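Local structure of maltose/maltodextrin-binding protein (Thermus thermophilus, 2GH9) at residues L137-Y151 with A218-L231. The protein binds maltotriose and probably delivers such malto-oligosaccharides to an uptake transporter, as periplasmic solute-binding proteins of this kind do. Residues are numbered along the deposited sequence; the frame is centred on the assembly and turned at random.
Sequences LAQKLTTGATFGFLY and ADGAFKDGALAMIL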
# COMPACT_ATOMS: atom_id res chain seq x y z
N LEU A 137 16.39 -20.68 -6.35
CA LEU A 137 16.38 -19.78 -7.50
C LEU A 137 16.99 -18.41 -7.20
O LEU A 137 17.83 -17.92 -7.95
CB LEU A 137 14.96 -19.60 -8.01
CG LEU A 137 14.68 -18.79 -9.26
CD1 LEU A 137 15.42 -19.38 -10.46
CD2 LEU A 137 13.16 -18.72 -9.52
N ALA A 138 16.56 -17.78 -6.10
CA ALA A 138 17.00 -16.43 -5.76
C ALA A 138 18.51 -16.39 -5.52
O ALA A 138 19.18 -15.46 -5.93
CB ALA A 138 16.24 -15.91 -4.52
N GLN A 139 19.02 -17.41 -4.83
CA GLN A 139 20.46 -17.50 -4.55
C GLN A 139 21.25 -17.73 -5.85
O GLN A 139 22.31 -17.13 -6.04
CB GLN A 139 20.76 -18.59 -3.52
CG GLN A 139 20.43 -18.17 -2.07
CD GLN A 139 20.47 -19.32 -1.09
OE1 GLN A 139 20.32 -20.48 -1.47
NE2 GLN A 139 20.62 -19.01 0.18
N LYS A 140 20.71 -18.60 -6.71
CA LYS A 140 21.30 -18.91 -8.01
C LYS A 140 21.45 -17.69 -8.90
O LYS A 140 22.48 -17.51 -9.56
CB LYS A 140 20.45 -19.95 -8.75
CG LYS A 140 21.01 -20.32 -10.14
CD LYS A 140 20.10 -21.26 -10.90
CE LYS A 140 20.51 -21.36 -12.38
NZ LYS A 140 20.24 -20.09 -13.19
N LEU A 141 20.40 -16.87 -8.94
CA LEU A 141 20.35 -15.74 -9.86
C LEU A 141 21.07 -14.54 -9.30
O LEU A 141 21.23 -13.55 -10.01
CB LEU A 141 18.90 -15.38 -10.20
CG LEU A 141 18.10 -16.49 -10.90
CD1 LEU A 141 16.62 -16.17 -10.92
CD2 LEU A 141 18.64 -16.73 -12.32
N THR A 142 21.52 -14.62 -8.05
CA THR A 142 22.33 -13.57 -7.44
C THR A 142 23.81 -13.84 -7.72
O THR A 142 24.31 -14.94 -7.44
CB THR A 142 22.09 -13.50 -5.91
OG1 THR A 142 20.67 -13.45 -5.65
CG2 THR A 142 22.77 -12.28 -5.31
N THR A 143 24.50 -12.85 -8.27
CA THR A 143 25.87 -12.99 -8.77
C THR A 143 26.66 -11.67 -8.53
O THR A 143 26.48 -11.02 -7.49
CB THR A 143 25.86 -13.36 -10.29
OG1 THR A 143 25.26 -12.29 -11.04
CG2 THR A 143 25.12 -14.67 -10.56
N GLY A 144 27.53 -11.28 -9.47
CA GLY A 144 28.20 -9.98 -9.41
C GLY A 144 27.25 -8.80 -9.51
O GLY A 144 27.03 -8.08 -8.52
N ALA A 145 26.65 -8.60 -10.69
CA ALA A 145 25.80 -7.42 -10.94
C ALA A 145 24.28 -7.71 -11.01
O ALA A 145 23.49 -6.80 -11.27
CB ALA A 145 26.26 -6.70 -12.22
N THR A 146 23.90 -8.97 -10.79
CA THR A 146 22.50 -9.41 -10.89
C THR A 146 21.99 -9.85 -9.53
O THR A 146 22.76 -10.33 -8.69
CB THR A 146 22.38 -10.56 -11.91
OG1 THR A 146 22.76 -10.08 -13.21
CG2 THR A 146 20.97 -11.11 -11.98
N PHE A 147 20.69 -9.67 -9.31
CA PHE A 147 20.07 -10.03 -8.03
C PHE A 147 18.91 -10.98 -8.26
O PHE A 147 18.14 -10.81 -9.21
CB PHE A 147 19.61 -8.78 -7.29
CG PHE A 147 20.73 -7.88 -6.85
CD1 PHE A 147 21.34 -8.08 -5.61
CD2 PHE A 147 21.16 -6.84 -7.66
CE1 PHE A 147 22.38 -7.24 -5.19
CE2 PHE A 147 22.20 -6.00 -7.24
CZ PHE A 147 22.80 -6.21 -6.00
N GLY A 148 18.78 -11.98 -7.40
CA GLY A 148 17.64 -12.91 -7.49
C GLY A 148 16.39 -12.36 -6.80
O GLY A 148 15.28 -12.56 -7.29
N PHE A 149 16.59 -11.71 -5.65
CA PHE A 149 15.51 -11.14 -4.86
C PHE A 149 15.91 -9.92 -4.03
O PHE A 149 16.87 -9.95 -3.25
CB PHE A 149 14.89 -12.19 -3.94
CG PHE A 149 13.84 -11.63 -3.04
CD1 PHE A 149 12.63 -11.16 -3.56
CD2 PHE A 149 14.04 -11.57 -1.67
CE1 PHE A 149 11.68 -10.63 -2.73
CE2 PHE A 149 13.07 -11.05 -0.83
CZ PHE A 149 11.89 -10.59 -1.37
N LEU A 150 15.13 -8.85 -4.19
CA LEU A 150 15.33 -7.64 -3.45
C LEU A 150 13.96 -7.06 -3.09
O LEU A 150 12.99 -7.28 -3.80
CB LEU A 150 16.13 -6.62 -4.27
CG LEU A 150 17.62 -6.91 -4.55
CD1 LEU A 150 18.23 -5.74 -5.38
CD2 LEU A 150 18.36 -7.12 -3.23
N TYR A 151 13.92 -6.33 -1.98
CA TYR A 151 12.72 -5.60 -1.56
C TYR A 151 13.06 -4.57 -0.48
O TYR A 151 14.16 -4.60 0.08
CB TYR A 151 11.60 -6.57 -1.09
CG TYR A 151 11.68 -7.03 0.35
CD1 TYR A 151 12.71 -7.85 0.78
CD2 TYR A 151 10.69 -6.68 1.28
CE1 TYR A 151 12.80 -8.28 2.08
CE2 TYR A 151 10.77 -7.11 2.61
CZ TYR A 151 11.84 -7.92 2.99
OH TYR A 151 11.98 -8.38 4.26
N ALA A 218 15.67 -1.47 -4.81
CA ALA A 218 15.00 -2.66 -5.34
C ALA A 218 14.16 -2.34 -6.56
O ALA A 218 14.16 -3.08 -7.54
CB ALA A 218 14.14 -3.33 -4.25
N ASP A 219 13.43 -1.23 -6.50
CA ASP A 219 12.58 -0.84 -7.61
C ASP A 219 13.42 -0.50 -8.83
O ASP A 219 13.07 -0.87 -9.95
CB ASP A 219 11.71 0.35 -7.22
CG ASP A 219 10.68 0.66 -8.28
OD1 ASP A 219 9.96 -0.26 -8.71
OD2 ASP A 219 10.61 1.84 -8.69
N GLY A 220 14.52 0.22 -8.59
CA GLY A 220 15.45 0.61 -9.68
C GLY A 220 16.01 -0.61 -10.39
O GLY A 220 15.96 -0.71 -11.61
N ALA A 221 16.48 -1.57 -9.59
CA ALA A 221 16.98 -2.85 -10.07
C ALA A 221 15.99 -3.64 -10.95
O ALA A 221 16.39 -4.18 -11.97
CB ALA A 221 17.46 -3.69 -8.90
N PHE A 222 14.71 -3.67 -10.57
CA PHE A 222 13.70 -4.40 -11.36
C PHE A 222 13.41 -3.71 -12.68
O PHE A 222 13.33 -4.37 -13.73
CB PHE A 222 12.41 -4.58 -10.55
CG PHE A 222 11.52 -5.71 -11.04
CD1 PHE A 222 11.79 -7.03 -10.69
CD2 PHE A 222 10.41 -5.44 -11.81
CE1 PHE A 222 10.96 -8.07 -11.11
CE2 PHE A 222 9.57 -6.47 -12.25
CZ PHE A 222 9.84 -7.79 -11.89
N LYS A 223 13.25 -2.39 -12.64
CA LYS A 223 13.07 -1.57 -13.85
C LYS A 223 14.24 -1.71 -14.82
O LYS A 223 14.02 -1.86 -16.02
CB LYS A 223 12.92 -0.08 -13.51
CG LYS A 223 11.53 0.28 -13.05
CD LYS A 223 11.25 1.79 -13.07
CE LYS A 223 12.20 2.60 -12.22
NZ LYS A 223 11.72 4.01 -12.11
N ASP A 224 15.46 -1.68 -14.28
CA ASP A 224 16.68 -1.84 -15.10
C ASP A 224 16.78 -3.22 -15.73
O ASP A 224 17.42 -3.37 -16.76
CB ASP A 224 17.93 -1.64 -14.25
CG ASP A 224 18.10 -0.23 -13.75
OD1 ASP A 224 17.41 0.69 -14.22
OD2 ASP A 224 18.98 -0.04 -12.88
N GLY A 225 16.17 -4.23 -15.12
CA GLY A 225 16.22 -5.60 -15.63
C GLY A 225 17.33 -6.40 -14.98
O GLY A 225 17.66 -7.48 -15.44
N ALA A 226 17.92 -5.87 -13.91
CA ALA A 226 18.97 -6.58 -13.17
C ALA A 226 18.44 -7.50 -12.04
O ALA A 226 19.23 -8.18 -11.37
CB ALA A 226 19.96 -5.57 -12.61
N LEU A 227 17.11 -7.55 -11.86
CA LEU A 227 16.50 -8.21 -10.70
C LEU A 227 15.39 -9.19 -11.05
O LEU A 227 14.36 -8.84 -11.64
CB LEU A 227 15.99 -7.16 -9.71
CG LEU A 227 15.27 -7.66 -8.44
CD1 LEU A 227 16.17 -8.51 -7.55
CD2 LEU A 227 14.69 -6.48 -7.68
N ALA A 228 15.61 -10.45 -10.66
CA ALA A 228 14.72 -11.53 -10.96
C ALA A 228 13.33 -11.39 -10.32
O ALA A 228 12.31 -11.54 -10.98
CB ALA A 228 15.36 -12.87 -10.50
N MET A 229 13.34 -11.12 -9.02
CA MET A 229 12.12 -11.09 -8.21
C MET A 229 12.13 -9.90 -7.25
O MET A 229 13.15 -9.56 -6.65
CB MET A 229 11.97 -12.40 -7.42
CG MET A 229 11.62 -13.58 -8.30
SD MET A 229 11.65 -15.25 -7.59
CE MET A 229 13.43 -15.52 -7.41
N ILE A 230 10.97 -9.25 -7.11
CA ILE A 230 10.78 -8.20 -6.13
C ILE A 230 9.47 -8.44 -5.36
O ILE A 230 8.53 -8.99 -5.89
CB ILE A 230 10.75 -6.80 -6.83
CG1 ILE A 230 10.95 -5.67 -5.81
CG2 ILE A 230 9.48 -6.63 -7.68
CD1 ILE A 230 10.99 -4.24 -6.45
N LEU A 231 9.44 -8.02 -4.12
CA LEU A 231 8.22 -7.93 -3.35
C LEU A 231 7.79 -6.46 -3.47
O LEU A 231 8.43 -5.56 -2.90
CB LEU A 231 8.47 -8.32 -1.89
CG LEU A 231 7.25 -8.34 -0.97
CD1 LEU A 231 6.16 -9.34 -1.41
CD2 LEU A 231 7.68 -8.61 0.47
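Phe147 and Ala226 open the parallel pairing of the two segments, which is made by backbone hydrogen bonds. Phe147 N gives its hydrogen to Ala226 O at 2.9 Å, nearly straight at 168°. Phe147 O then accepts Ala228 N, also at 2.9 Å. Past the corners at Gly148 and Ala228 the pairing continues from Leu150 N to Met229 O at 3.2 Å; the bond from Met229 N to Gly148 O is bent and weak. Strand 149-150 is one of the two outer strands of a four-stranded mixed sheet. Strand 227-232 lies inside it, bonded on its other flank to 116-120. Each of the two strands follows a helix, 131-141 or 215-224, an α/β arrangement as in other periplasmic binding proteins. Gly225, with positive phi, ends the second helix in a Schellman motif.

Apolar side chains pack on both faces. On one, Leu150 CG meets Leu227 CD1 at 3.7 Å, and Leu150 CB rests on Ala218 CB. On the other, Met229 bends at chi3 (-72°), which brings CE to Leu137 CD2 at 3.8 Å and close to Ala138. At the corner, Leu141 CD1 touches Ala228 CB.

Two aromatic rings, Phe149 and Tyr151, lie farther along. Phe149 has CG trans to its own N (chi1 176°), and CE1 reaches Leu231 CB at 4.0 Å; Phe134 and Phe252 also meet this ring. An alanine here would take away the ring and is likely to open a gap between Leu231, Phe134 and Phe252. Tyr151 lies alongside Leu231, CD2 to CD2 at 3.7 Å, while its OH is hydrogen-bonded to Asn159 OD1.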